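Long-range contacts in nodulation protein S (Bradyrhizobium sp., PDB 3OFJ), which probably catalyses S-adenosylmethionine-dependent methyl transfer during Nod factor synthesis and binds S-adenosyl-L-homocysteine: residues V81-I86 and W101-I106; D105-S110 and R134-N139; L56-A61 and E122-L127; C60-F65 and C90-R95; D116-A121 and G148-G153. All coordinates share one frame; numbering follows the deposited sequence.

Interaction 1. Residues V81-I86 and W101-I106; sequences VMPRAI and WAATDI
Ile-86, in helix 83-92, packs on the chain where it leaves edge strand 99-102 of the Rossmann-like methyltransferase sheet, joining the last two elements of the beta-alpha-beta unit 73-79, 83-92, 99-102. Most of the contact is apolar. Ile-86 divides its branches: CG2, opposite the backbone N because chi1 is -75°, meets Trp-101 CB at 3.9 Å, the two side chains sliding past each other in opposite senses. Ile-86 CD1, on the other branch, rests 3.7 Å from Ala-103 CA. Ala-103 is the centre of an inverse gamma turn, and its CB is shared between Ile-86 CD1 at 3.9 Å and Pro-83 CG at 4.2 Å. The indole of Trp-101 continues onto Val-78 and Thr-93. A separate van der Waals contact sets the CG1 methyl of Val-81 against the base of the Asp-105 side chain. Polar contacts add little: no hydrogen bond spans the segments, and Val-81 N, although 3.4 Å from Thr-104 O, is badly angled for one. The carboxylate of Asp-105 is used instead by Gln-108 of its own loop. Asp-105 and Ile-106 bind S-adenosyl-L-homocysteine, as does Asp-80 just before Val-81, so the contact borders the ligand site. The Asp-105 side chain stands between its backbone N and carbonyl carbon (chi1 51°), with CB 3.7 Å and the polar OD1 4.0 Å from Val-81 CG1.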
# COMPACT_ATOMS: atom_id res chain seq x y z
N VAL A 81 5.51 2.84 -10.59
CA VAL A 81 6.68 3.24 -11.35
C VAL A 81 6.64 2.67 -12.76
O VAL A 81 7.19 3.29 -13.67
CB VAL A 81 8.03 2.78 -10.69
CG1 VAL A 81 8.91 3.98 -10.23
CG2 VAL A 81 7.77 1.77 -9.58
N MET A 82 6.01 1.50 -12.93
CA MET A 82 6.09 0.72 -14.22
C MET A 82 4.83 0.87 -15.10
O MET A 82 3.77 0.35 -14.76
CB MET A 82 6.43 -0.77 -13.99
CG MET A 82 7.81 -1.06 -13.38
SD MET A 82 9.24 -0.40 -14.30
CE MET A 82 9.89 0.93 -13.26
N PRO A 83 4.96 1.62 -16.22
CA PRO A 83 3.89 1.88 -17.16
C PRO A 83 3.13 0.63 -17.66
O PRO A 83 1.89 0.60 -17.57
CB PRO A 83 4.62 2.59 -18.29
CG PRO A 83 5.62 3.38 -17.59
CD PRO A 83 6.14 2.43 -16.56
N ARG A 84 3.88 -0.36 -18.18
CA ARG A 84 3.30 -1.61 -18.69
C ARG A 84 2.47 -2.28 -17.60
O ARG A 84 1.41 -2.82 -17.89
CB ARG A 84 4.36 -2.55 -19.26
N ALA A 85 2.91 -2.22 -16.35
CA ALA A 85 2.08 -2.67 -15.20
C ALA A 85 0.69 -1.99 -15.14
O ALA A 85 -0.30 -2.64 -14.75
CB ALA A 85 2.83 -2.49 -13.88
N ILE A 86 0.64 -0.69 -15.54
CA ILE A 86 -0.59 0.14 -15.62
C ILE A 86 -1.48 -0.20 -16.80
O ILE A 86 -2.68 -0.35 -16.64
CB ILE A 86 -0.23 1.64 -15.64
CG1 ILE A 86 0.17 2.07 -14.22
CG2 ILE A 86 -1.38 2.48 -16.19
CD1 ILE A 86 1.18 3.15 -14.18
N TRP A 101 -4.76 6.41 -12.76
CA TRP A 101 -3.48 5.75 -12.68
C TRP A 101 -2.38 6.78 -12.87
O TRP A 101 -2.52 7.67 -13.69
CB TRP A 101 -3.43 4.68 -13.77
CG TRP A 101 -4.61 3.70 -13.64
CD1 TRP A 101 -5.90 3.89 -14.08
CD2 TRP A 101 -4.60 2.38 -13.01
NE1 TRP A 101 -6.68 2.78 -13.78
CE2 TRP A 101 -5.91 1.86 -13.11
CE3 TRP A 101 -3.63 1.62 -12.37
CZ2 TRP A 101 -6.24 0.60 -12.61
CZ3 TRP A 101 -3.98 0.37 -11.85
CH2 TRP A 101 -5.26 -0.14 -11.98
N ALA A 102 -1.27 6.66 -12.14
CA ALA A 102 -0.14 7.54 -12.39
C ALA A 102 1.14 6.72 -12.50
O ALA A 102 1.39 5.91 -11.60
CB ALA A 102 -0.02 8.62 -11.28
N ALA A 103 1.90 6.90 -13.59
CA ALA A 103 3.19 6.25 -13.80
C ALA A 103 4.29 7.02 -13.14
O ALA A 103 5.03 7.76 -13.81
CB ALA A 103 3.52 6.11 -15.27
N THR A 104 4.43 6.86 -11.84
CA THR A 104 5.35 7.69 -11.08
C THR A 104 5.53 6.97 -9.77
O THR A 104 4.82 6.02 -9.51
CB THR A 104 4.82 9.15 -10.84
OG1 THR A 104 5.84 9.92 -10.21
CG2 THR A 104 3.61 9.18 -9.90
N ASP A 105 6.45 7.44 -8.94
CA ASP A 105 6.76 6.80 -7.68
C ASP A 105 6.35 7.74 -6.56
O ASP A 105 6.09 8.91 -6.79
CB ASP A 105 8.28 6.51 -7.61
CG ASP A 105 9.11 7.72 -7.94
OD1 ASP A 105 9.67 7.77 -9.07
OD2 ASP A 105 9.14 8.67 -7.12
N ILE A 106 6.37 7.25 -5.33
CA ILE A 106 5.98 8.05 -4.18
C ILE A 106 7.00 9.15 -3.76
O ILE A 106 6.70 9.97 -2.88
CB ILE A 106 5.64 7.13 -3.00
CG1 ILE A 106 4.91 7.88 -1.90
CG2 ILE A 106 6.89 6.38 -2.53
CD1 ILE A 106 3.67 8.64 -2.36

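Interaction 2. Residues D105-S110 and R134-N139; sequences DILQFS and RTAIDN
Ile-106 lays its CG2 methyl on Ala-136 CB, 3.7 Å away, and so presses the loop after strand 99-102 against helix 130-142. Its other branch, with CG1 trans to the backbone N (chi1 -166°), brings Ile-106 CG1 3.8 Å from Ala-136 O. From there Ile-106 CD1 carries on toward Asn-139 CB, 4.5 Å away, so the isoleucine touches two residues three apart on one side of the helix. Leu-107 covers the same alanine from beside it, its CD2 4.1 Å from Ala-136 CB. That methyl also meets Thr-135 CG2 at 3.8 Å, the two side chains crossing at about a right angle. Thr-135 can offer its methyl because its hydroxyl is turned back to bond the carbonyl of Thr-131 in the preceding helical turn. Further along the helix, Asn-139 brings its CB 3.6 Å from Ile-106 O, which places its amide beside the carbonyls of Ile-106 and Leu-107. The loop carries its own brace in the form of an Asx motif: Asp-105 OD2 accepts from Gln-108 N at 2.8 Å, nearly along the carboxylate C-O bond, and more weakly from Leu-107 N. Behind Ile-106 lie Ile-79 of strand 73-79 and Met-140 of the helix, while the far side of helix 130-142 meets helix 169-179 through Ile-137. In the loop that carries these two ligand-binding residues, Asp-105 and Ile-106, the chemistry is divided: the aspartate shapes the loop from within by polar bonds, whereas branched methyl groups seat it on the helix.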
# COMPACT_ATOMS: atom_id res chain seq x y z
N ASP A 105 6.45 7.44 -8.94
CA ASP A 105 6.76 6.80 -7.68
C ASP A 105 6.35 7.74 -6.56
O ASP A 105 6.09 8.91 -6.79
CB ASP A 105 8.28 6.51 -7.61
CG ASP A 105 9.11 7.72 -7.94
OD1 ASP A 105 9.67 7.77 -9.07
OD2 ASP A 105 9.14 8.67 -7.12
N ILE A 106 6.37 7.25 -5.33
CA ILE A 106 5.98 8.05 -4.18
C ILE A 106 7.00 9.15 -3.76
O ILE A 106 6.70 9.97 -2.88
CB ILE A 106 5.64 7.13 -3.00
CG1 ILE A 106 4.91 7.88 -1.90
CG2 ILE A 106 6.89 6.38 -2.53
CD1 ILE A 106 3.67 8.64 -2.36
N LEU A 107 8.18 9.19 -4.36
CA LEU A 107 9.09 10.30 -4.08
C LEU A 107 8.66 11.48 -4.94
O LEU A 107 8.60 12.62 -4.48
CB LEU A 107 10.55 9.94 -4.37
CG LEU A 107 11.20 8.73 -3.66
CD1 LEU A 107 12.59 8.39 -4.24
CD2 LEU A 107 11.31 9.03 -2.20
N GLN A 108 8.33 11.19 -6.19
CA GLN A 108 8.07 12.25 -7.15
C GLN A 108 6.63 12.71 -7.14
O GLN A 108 6.34 13.77 -7.64
CB GLN A 108 8.42 11.78 -8.56
CG GLN A 108 9.90 11.66 -8.88
CD GLN A 108 10.17 11.77 -10.40
OE1 GLN A 108 11.25 11.39 -10.87
NE2 GLN A 108 9.18 12.29 -11.16
N PHE A 109 5.71 11.92 -6.62
CA PHE A 109 4.30 12.22 -6.73
C PHE A 109 3.78 13.20 -5.67
O PHE A 109 4.19 13.16 -4.49
CB PHE A 109 3.57 10.87 -6.60
CG PHE A 109 2.06 10.96 -6.60
CD1 PHE A 109 1.35 11.20 -7.78
CD2 PHE A 109 1.34 10.77 -5.43
CE1 PHE A 109 -0.07 11.27 -7.79
CE2 PHE A 109 -0.08 10.83 -5.42
CZ PHE A 109 -0.79 11.08 -6.59
N SER A 110 2.79 14.02 -6.05
CA SER A 110 1.97 14.79 -5.05
C SER A 110 0.61 15.26 -5.55
O SER A 110 0.49 15.75 -6.67
CB SER A 110 2.71 16.03 -4.64
OG SER A 110 2.61 16.89 -5.75
N ARG A 134 12.76 7.47 4.18
CA ARG A 134 12.26 8.48 5.09
C ARG A 134 11.41 9.50 4.35
O ARG A 134 10.30 9.80 4.77
CB ARG A 134 13.42 9.13 5.90
CG ARG A 134 14.36 8.08 6.53
CD ARG A 134 15.44 8.60 7.57
NE ARG A 134 15.10 8.11 8.91
CZ ARG A 134 14.08 8.57 9.64
NH1 ARG A 134 13.29 9.57 9.20
NH2 ARG A 134 13.83 8.01 10.83
N THR A 135 11.95 10.02 3.23
CA THR A 135 11.24 10.95 2.33
C THR A 135 9.87 10.38 1.85
O THR A 135 8.90 11.13 1.82
CB THR A 135 12.11 11.20 1.08
OG1 THR A 135 13.35 11.78 1.45
CG2 THR A 135 11.44 12.06 0.05
N ALA A 136 9.83 9.08 1.46
CA ALA A 136 8.64 8.44 0.85
C ALA A 136 7.57 8.45 1.86
O ALA A 136 6.40 8.71 1.55
CB ALA A 136 8.92 6.97 0.46
N ILE A 137 7.99 8.11 3.08
CA ILE A 137 7.11 8.09 4.25
C ILE A 137 6.51 9.48 4.56
O ILE A 137 5.29 9.56 4.72
CB ILE A 137 7.72 7.33 5.43
CG1 ILE A 137 7.87 5.87 5.01
CG2 ILE A 137 6.80 7.35 6.61
CD1 ILE A 137 8.24 4.91 6.10
N ASP A 138 7.34 10.54 4.58
CA ASP A 138 6.88 11.93 4.68
C ASP A 138 5.83 12.30 3.63
O ASP A 138 4.85 13.01 3.93
CB ASP A 138 8.02 12.94 4.51
CG ASP A 138 9.00 12.97 5.67
OD1 ASP A 138 8.95 12.11 6.61
OD2 ASP A 138 9.86 13.90 5.60
N ASN A 139 6.07 11.90 2.38
CA ASN A 139 5.11 12.23 1.36
C ASN A 139 3.77 11.57 1.68
O ASN A 139 2.76 12.24 1.62
CB ASN A 139 5.62 11.93 -0.04
CG ASN A 139 6.95 12.62 -0.32
OD1 ASN A 139 7.57 12.38 -1.37
ND2 ASN A 139 7.42 13.49 0.61

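Interaction 3. Residues L56-A61 and E122-L127; sequences LEIGCA and EVLYYL
Glu-122 reaches across the backbone of Gly-59 at the end of strand 52-58, where the first strand of the Rossmann-like methyltransferase fold runs into its glycine-rich, ligand-binding loop. Its CB lies 3.8 Å from Ile-58 O and 4.1 Å from Gly-59 CA, an approach possible because Gly-59, with a positive phi of 68°, has no side chain on this side. CG passes still closer, 3.1 Å from Gly-59 O. There the chain bends (chi2 -69°) and carries CD toward Ala-61, a residue that binds S-adenosyl-L-homocysteine. At the tip, Glu-122 OE2 is 3.7 Å from Ala-61 CB, and the other carboxylate oxygen lies almost as near to that methyl. Glu-122 OE1 is also 5.0 Å from Glu-57 OE2, two like-charged groups near each other but not in contact; a water modelled between them sits too close to Glu-57 to be relied on. Glu-57 has a firmer partner in Thr-66, bonded through OE1. No hydrogen bond joins the two segments directly. The loop 122-127 then returns to the strand end through a type I turn, Leu-124 to Leu-127, which brings the phenol oxygen of Tyr-126 back to Ile-58. That oxygen makes a weak hydrogen bond with Ile-106 N, linking this loop to another part of the ligand site. Ile-58 CG2 ends the contact, with Leu-124 CD1 at 4.0 Å and Tyr-126 OH at 4.1 Å.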
# COMPACT_ATOMS: atom_id res chain seq x y z
N LEU A 56 -5.65 6.24 -1.97
CA LEU A 56 -4.41 6.08 -2.72
C LEU A 56 -3.90 4.65 -2.57
O LEU A 56 -3.70 4.20 -1.46
CB LEU A 56 -3.33 7.05 -2.22
CG LEU A 56 -2.05 6.93 -3.04
CD1 LEU A 56 -2.26 7.27 -4.51
CD2 LEU A 56 -1.04 7.90 -2.51
N GLU A 57 -3.68 3.95 -3.68
CA GLU A 57 -2.97 2.64 -3.63
C GLU A 57 -1.54 2.80 -4.16
O GLU A 57 -1.37 3.34 -5.28
CB GLU A 57 -3.71 1.61 -4.47
CG GLU A 57 -3.10 0.23 -4.37
CD GLU A 57 -3.68 -0.76 -5.37
OE1 GLU A 57 -4.48 -0.33 -6.20
OE2 GLU A 57 -3.31 -1.96 -5.35
N ILE A 58 -0.52 2.37 -3.40
CA ILE A 58 0.86 2.63 -3.85
C ILE A 58 1.45 1.35 -4.38
O ILE A 58 1.49 0.37 -3.67
CB ILE A 58 1.71 3.26 -2.75
CG1 ILE A 58 0.98 4.49 -2.22
CG2 ILE A 58 3.14 3.61 -3.26
CD1 ILE A 58 1.80 5.42 -1.50
N GLY A 59 1.85 1.35 -5.65
CA GLY A 59 2.23 0.15 -6.38
C GLY A 59 1.04 -0.76 -6.63
O GLY A 59 0.27 -1.08 -5.71
N CYS A 60 0.84 -1.24 -7.86
CA CYS A 60 -0.36 -2.05 -8.06
C CYS A 60 -0.20 -3.48 -8.57
O CYS A 60 -1.23 -4.10 -8.94
CB CYS A 60 -1.32 -1.34 -8.98
SG CYS A 60 -0.66 -1.43 -10.60
N ALA A 61 1.03 -4.01 -8.63
CA ALA A 61 1.28 -5.40 -9.09
C ALA A 61 0.48 -5.67 -10.40
O ALA A 61 0.63 -4.90 -11.34
CB ALA A 61 0.96 -6.42 -7.95
N GLU A 122 2.91 -2.83 -1.52
CA GLU A 122 3.89 -3.33 -2.43
C GLU A 122 5.28 -2.95 -1.92
O GLU A 122 5.54 -1.77 -1.62
CB GLU A 122 3.59 -2.83 -3.86
CG GLU A 122 2.16 -3.10 -4.34
CD GLU A 122 1.85 -4.60 -4.59
OE1 GLU A 122 0.64 -4.98 -4.48
OE2 GLU A 122 2.78 -5.40 -4.89
N VAL A 123 6.16 -3.93 -1.78
CA VAL A 123 7.56 -3.60 -1.52
C VAL A 123 7.94 -2.42 -2.44
O VAL A 123 7.94 -2.54 -3.69
CB VAL A 123 8.56 -4.82 -1.68
CG1 VAL A 123 9.97 -4.35 -1.42
CG2 VAL A 123 8.22 -5.97 -0.72
N LEU A 124 8.21 -1.28 -1.81
CA LEU A 124 8.76 -0.14 -2.50
C LEU A 124 10.21 -0.49 -2.83
O LEU A 124 11.14 0.04 -2.23
CB LEU A 124 8.69 1.11 -1.62
CG LEU A 124 7.38 1.59 -0.98
CD1 LEU A 124 6.21 1.42 -1.94
CD2 LEU A 124 7.16 0.85 0.35
N TYR A 125 10.39 -1.39 -3.78
CA TYR A 125 11.70 -1.94 -4.15
C TYR A 125 12.60 -0.85 -4.75
O TYR A 125 13.84 -0.95 -4.68
CB TYR A 125 11.53 -3.10 -5.16
CG TYR A 125 10.94 -2.66 -6.49
CD1 TYR A 125 9.57 -2.42 -6.63
CD2 TYR A 125 11.77 -2.46 -7.61
CE1 TYR A 125 9.04 -1.99 -7.83
CE2 TYR A 125 11.25 -2.03 -8.82
CZ TYR A 125 9.88 -1.80 -8.92
OH TYR A 125 9.36 -1.38 -10.12
N TYR A 126 11.98 0.18 -5.34
CA TYR A 126 12.72 1.26 -5.98
C TYR A 126 13.38 2.25 -5.00
O TYR A 126 14.02 3.22 -5.44
CB TYR A 126 11.84 2.02 -6.98
CG TYR A 126 10.55 2.54 -6.41
CD1 TYR A 126 10.50 3.74 -5.70
CD2 TYR A 126 9.35 1.82 -6.59
CE1 TYR A 126 9.28 4.22 -5.16
CE2 TYR A 126 8.12 2.31 -6.07
CZ TYR A 126 8.09 3.51 -5.36
OH TYR A 126 6.89 3.99 -4.87
N LEU A 127 13.21 1.99 -3.69
CA LEU A 127 13.78 2.84 -2.63
C LEU A 127 15.16 2.32 -2.24
O LEU A 127 15.28 1.23 -1.66
CB LEU A 127 12.85 2.99 -1.41
CG LEU A 127 11.47 3.62 -1.65
CD1 LEU A 127 10.77 4.06 -0.38
CD2 LEU A 127 11.55 4.80 -2.59
O HOH W 1 -1.90 -3.05 -3.73

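Interaction 4. Residues C60-F65 and C90-R95; sequences CAAGAF and CQRTKR
The glycine-rich loop between strand 52-58 and helix 64-69, part of the cofactor-binding region of the Rossmann-like fold, receives the side chain of Arg-92 on Ala-62, Gly-63 and Ala-64. A type II' turn from Cys-60 to Gly-63, closed by Gly-63 N to Cys-60 O at 2.9 Å, shapes the loop. Arg-92 leaves the last turn of helix 83-92 with CG trans to its backbone N (chi1 179°) and stays extended to NE, which carries the head group across the loop. On the way Arg-92 CD passes two carbonyl oxygens, Ala-62 O at 3.5 Å and Gly-63 O at 3.6 Å. Gly-63, at phi 96°, presents only backbone to the arginine, and CD fits closely against it. The guanidinium then lies flat over the next residue: Ala-64 CA stands 4.0 Å above its plane, over its centre. Ala-62 O approaches the edge of the same group, 3.5 Å from Arg-92 NH1, without a hydrogen bond. What directs the head group is a salt bridge from NE to Glu-67, further along helix 64-69. Thr-93, where the chain leaves helical geometry, adds a looser touch of CG2 on Gly-63 O at 4.4 Å and bonds its hydroxyl back to Ala-89 O. Ala-61 of the turn binds S-adenosyl-L-homocysteine. Outside the contact, Ala-64 touches His-39 of helix 33-47, against whose ring Phe-65 packs edge-to-face, while Thr-93 rests on Ile-99 of strand 99-102.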
# COMPACT_ATOMS: atom_id res chain seq x y z
N CYS A 60 0.84 -1.24 -7.86
CA CYS A 60 -0.36 -2.05 -8.06
C CYS A 60 -0.20 -3.48 -8.57
O CYS A 60 -1.23 -4.10 -8.94
CB CYS A 60 -1.32 -1.34 -8.98
SG CYS A 60 -0.66 -1.43 -10.60
N ALA A 61 1.03 -4.01 -8.63
CA ALA A 61 1.28 -5.40 -9.09
C ALA A 61 0.48 -5.67 -10.40
O ALA A 61 0.63 -4.90 -11.34
CB ALA A 61 0.96 -6.42 -7.95
N ALA A 62 -0.37 -6.71 -10.44
CA ALA A 62 -1.17 -7.05 -11.66
C ALA A 62 -2.62 -6.50 -11.67
O ALA A 62 -3.39 -6.77 -12.60
CB ALA A 62 -1.16 -8.57 -11.92
N GLY A 63 -2.98 -5.75 -10.62
CA GLY A 63 -4.33 -5.19 -10.43
C GLY A 63 -5.26 -6.02 -9.54
O GLY A 63 -6.47 -5.68 -9.40
N ALA A 64 -4.71 -7.11 -8.95
CA ALA A 64 -5.51 -8.04 -8.15
C ALA A 64 -6.18 -7.27 -7.01
O ALA A 64 -7.42 -7.33 -6.89
CB ALA A 64 -4.69 -9.19 -7.65
N PHE A 65 -5.40 -6.50 -6.23
CA PHE A 65 -5.95 -5.75 -5.08
C PHE A 65 -6.81 -4.57 -5.49
O PHE A 65 -7.78 -4.22 -4.79
CB PHE A 65 -4.86 -5.25 -4.10
CG PHE A 65 -5.41 -4.76 -2.81
CD1 PHE A 65 -5.98 -5.65 -1.93
CD2 PHE A 65 -5.44 -3.43 -2.52
CE1 PHE A 65 -6.54 -5.23 -0.78
CE2 PHE A 65 -5.96 -2.98 -1.36
CZ PHE A 65 -6.53 -3.89 -0.48
N CYS A 90 -5.04 -1.57 -15.57
CA CYS A 90 -6.15 -0.77 -16.10
C CYS A 90 -7.17 -1.64 -16.84
O CYS A 90 -8.38 -1.46 -16.67
CB CYS A 90 -5.62 0.33 -17.03
SG CYS A 90 -6.91 1.39 -17.73
N GLN A 91 -6.70 -2.58 -17.66
CA GLN A 91 -7.58 -3.53 -18.30
C GLN A 91 -8.45 -4.12 -17.23
O GLN A 91 -9.67 -4.08 -17.31
CB GLN A 91 -6.78 -4.71 -18.87
CG GLN A 91 -7.03 -5.07 -20.34
CD GLN A 91 -6.06 -4.28 -21.17
OE1 GLN A 91 -5.38 -3.36 -20.64
NE2 GLN A 91 -5.94 -4.63 -22.47
N ARG A 92 -7.78 -4.66 -16.21
CA ARG A 92 -8.42 -5.51 -15.21
C ARG A 92 -9.59 -4.78 -14.53
O ARG A 92 -10.64 -5.34 -14.27
CB ARG A 92 -7.37 -6.01 -14.23
CG ARG A 92 -7.90 -6.88 -13.15
CD ARG A 92 -6.76 -7.51 -12.45
NE ARG A 92 -7.18 -8.76 -11.83
CZ ARG A 92 -6.38 -9.81 -11.64
NH1 ARG A 92 -5.11 -9.77 -12.04
NH2 ARG A 92 -6.85 -10.90 -11.05
N THR A 93 -9.42 -3.51 -14.30
CA THR A 93 -10.43 -2.78 -13.59
C THR A 93 -11.29 -1.90 -14.52
O THR A 93 -12.02 -1.03 -14.03
CB THR A 93 -9.76 -1.97 -12.46
OG1 THR A 93 -8.63 -1.29 -13.00
CG2 THR A 93 -9.24 -2.92 -11.38
N LYS A 94 -11.23 -2.12 -15.85
CA LYS A 94 -11.95 -1.27 -16.87
C LYS A 94 -13.36 -0.83 -16.46
O LYS A 94 -13.80 0.28 -16.80
CB LYS A 94 -12.06 -1.96 -18.27
N ARG A 95 -14.05 -1.74 -15.76
CA ARG A 95 -15.49 -1.62 -15.46
C ARG A 95 -15.86 -0.41 -14.57
O ARG A 95 -17.01 0.04 -14.62
CB ARG A 95 -16.03 -2.94 -14.85
CG ARG A 95 -16.39 -2.85 -13.39
CD ARG A 95 -16.76 -4.19 -12.80
NE ARG A 95 -18.03 -4.04 -12.09
CZ ARG A 95 -18.46 -4.84 -11.13
NH1 ARG A 95 -17.72 -5.85 -10.72
NH2 ARG A 95 -19.64 -4.64 -10.56

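Interaction 5. Residues D116-A121 and G148-G153; sequences DLIVVA and GHLVFG
Leu-117 to Val-120 pair with His-149 to Phe-152 as neighbouring parallel strands, 4.7 Å apart at closest and only 8° out of line. Five backbone bonds zip them together, N-H and C=O of alternate residues reaching across in the pattern of a parallel pair. The first runs from His-149 N to Asp-116 O at 2.8 Å. Next Ile-118 N gives to His-149 O, and Ile-118 O takes Val-151 N. Val-120 N to Val-151 O is the shortest at 2.7 Å, and Gly-153 N to Val-120 O the longest at 3.1 Å. CA-H...O contacts fill in between, such as Leu-117 CA to His-149 O at 3.2 Å. Side chains then cover both faces. On one, Leu-117, its CG anti to the backbone N (chi1 173°), slants CD1 over to Val-151 CG2 at 3.5 Å. On the other, Val-120 CG1 meets Leu-150 CD2 at 3.8 Å, and Phe-152 turns its CD1 to 3.4 Å from Val-120 O. At the strand starts a water donates to Asp-116 O and, weakly, to His-149 ND1, while the Asp-116 carboxylate takes the backbone N-H groups of Ser-53 and Asn-54. The pair lies inside the Rossmann-like sheet, with strand 52-58 beyond 115-120 and antiparallel strand 197-203 beyond 148-155; helix 33-47 packs on the Leu-117 and Val-151 face, helix 169-179 on the Leu-150 and Phe-152 face.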
# COMPACT_ATOMS: atom_id res chain seq x y z
N ASP A 116 -8.11 9.73 2.40
CA ASP A 116 -8.51 9.08 3.69
C ASP A 116 -8.04 7.65 3.84
O ASP A 116 -8.19 7.07 4.93
CB ASP A 116 -10.01 9.22 4.02
CG ASP A 116 -10.91 8.93 2.86
OD1 ASP A 116 -10.43 8.95 1.73
OD2 ASP A 116 -12.12 8.70 3.06
N LEU A 117 -7.53 7.08 2.73
CA LEU A 117 -6.85 5.78 2.76
C LEU A 117 -5.68 5.74 1.82
O LEU A 117 -5.81 5.96 0.60
CB LEU A 117 -7.82 4.63 2.44
CG LEU A 117 -7.19 3.22 2.27
CD1 LEU A 117 -6.68 2.57 3.56
CD2 LEU A 117 -8.19 2.29 1.58
N ILE A 118 -4.52 5.45 2.38
CA ILE A 118 -3.36 5.14 1.56
C ILE A 118 -3.00 3.73 1.89
O ILE A 118 -2.80 3.41 3.06
CB ILE A 118 -2.18 6.08 1.90
CG1 ILE A 118 -2.58 7.51 1.58
CG2 ILE A 118 -0.89 5.64 1.20
CD1 ILE A 118 -1.50 8.50 1.87
N VAL A 119 -2.98 2.88 0.87
CA VAL A 119 -2.59 1.48 0.99
C VAL A 119 -1.20 1.33 0.39
O VAL A 119 -0.98 1.75 -0.77
CB VAL A 119 -3.56 0.53 0.24
CG1 VAL A 119 -3.06 -0.94 0.26
CG2 VAL A 119 -4.87 0.52 0.91
N VAL A 120 -0.26 0.75 1.15
CA VAL A 120 1.06 0.54 0.60
C VAL A 120 1.52 -0.83 0.92
O VAL A 120 2.19 -1.10 1.89
CB VAL A 120 2.02 1.70 0.85
CG1 VAL A 120 1.81 2.36 2.22
CG2 VAL A 120 3.44 1.30 0.59
N ALA A 121 1.10 -1.72 0.04
CA ALA A 121 1.22 -3.16 0.18
C ALA A 121 2.32 -3.70 -0.74
O ALA A 121 2.65 -4.89 -0.75
CB ALA A 121 -0.10 -3.79 -0.19
N GLY A 148 -7.31 10.13 8.51
CA GLY A 148 -7.13 9.26 7.36
C GLY A 148 -6.34 8.07 7.85
O GLY A 148 -5.67 8.14 8.87
N HIS A 149 -6.42 6.98 7.11
CA HIS A 149 -5.78 5.73 7.51
C HIS A 149 -4.77 5.31 6.49
O HIS A 149 -4.97 5.52 5.28
CB HIS A 149 -6.82 4.65 7.73
CG HIS A 149 -7.53 4.80 9.04
ND1 HIS A 149 -8.72 5.48 9.15
CD2 HIS A 149 -7.17 4.46 10.29
CE1 HIS A 149 -9.09 5.48 10.42
NE2 HIS A 149 -8.15 4.90 11.13
N LEU A 150 -3.68 4.76 6.98
CA LEU A 150 -2.65 4.30 6.12
C LEU A 150 -2.50 2.84 6.48
O LEU A 150 -2.30 2.51 7.64
CB LEU A 150 -1.35 5.08 6.35
CG LEU A 150 -0.26 4.73 5.34
CD1 LEU A 150 0.73 5.86 5.22
CD2 LEU A 150 0.45 3.38 5.64
N VAL A 151 -2.68 1.97 5.47
CA VAL A 151 -2.56 0.53 5.64
C VAL A 151 -1.30 0.14 4.90
O VAL A 151 -1.13 0.46 3.72
CB VAL A 151 -3.75 -0.22 5.07
CG1 VAL A 151 -3.55 -1.76 5.24
CG2 VAL A 151 -5.08 0.25 5.68
N PHE A 152 -0.41 -0.54 5.62
CA PHE A 152 0.88 -0.95 5.11
C PHE A 152 1.05 -2.48 5.21
O PHE A 152 0.60 -3.10 6.18
CB PHE A 152 2.00 -0.25 5.92
CG PHE A 152 3.37 -0.86 5.72
CD1 PHE A 152 4.16 -0.51 4.61
CD2 PHE A 152 3.88 -1.78 6.66
CE1 PHE A 152 5.45 -1.09 4.43
CE2 PHE A 152 5.17 -2.37 6.48
CZ PHE A 152 5.95 -2.04 5.37
N GLY A 153 1.73 -3.09 4.25
CA GLY A 153 2.06 -4.50 4.37
C GLY A 153 3.33 -4.73 3.59
O GLY A 153 3.57 -4.06 2.57
O HOH W 2 -9.99 4.73 6.02

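In the fold
Interactions 1 to 4 gather around the S-adenosyl-L-homocysteine site: 1 and 2 share Asp-105 and Ile-106, while 3 and 4 share Ala-61. Tyr-126 ties interaction 3 to the first pair, its CE1 3.5 Å from Asp-105 CB. Interactions 1 and 4 both use helix 83-92 and meet where Trp-101 CZ2 lies 3.1 Å from Thr-93 OG1. Interactions 2 and 4 do not touch, their centres about 23 Å apart. Interaction 5 is a central strand pair of the sheet that carries these loops: Val-119 O is probably hydrogen-bonded to Ile-58 N of interaction 3 at 2.7 Å, and its Ala-121 side chain comes within about 4 Å of that of Arg-38, another ligand-binding residue.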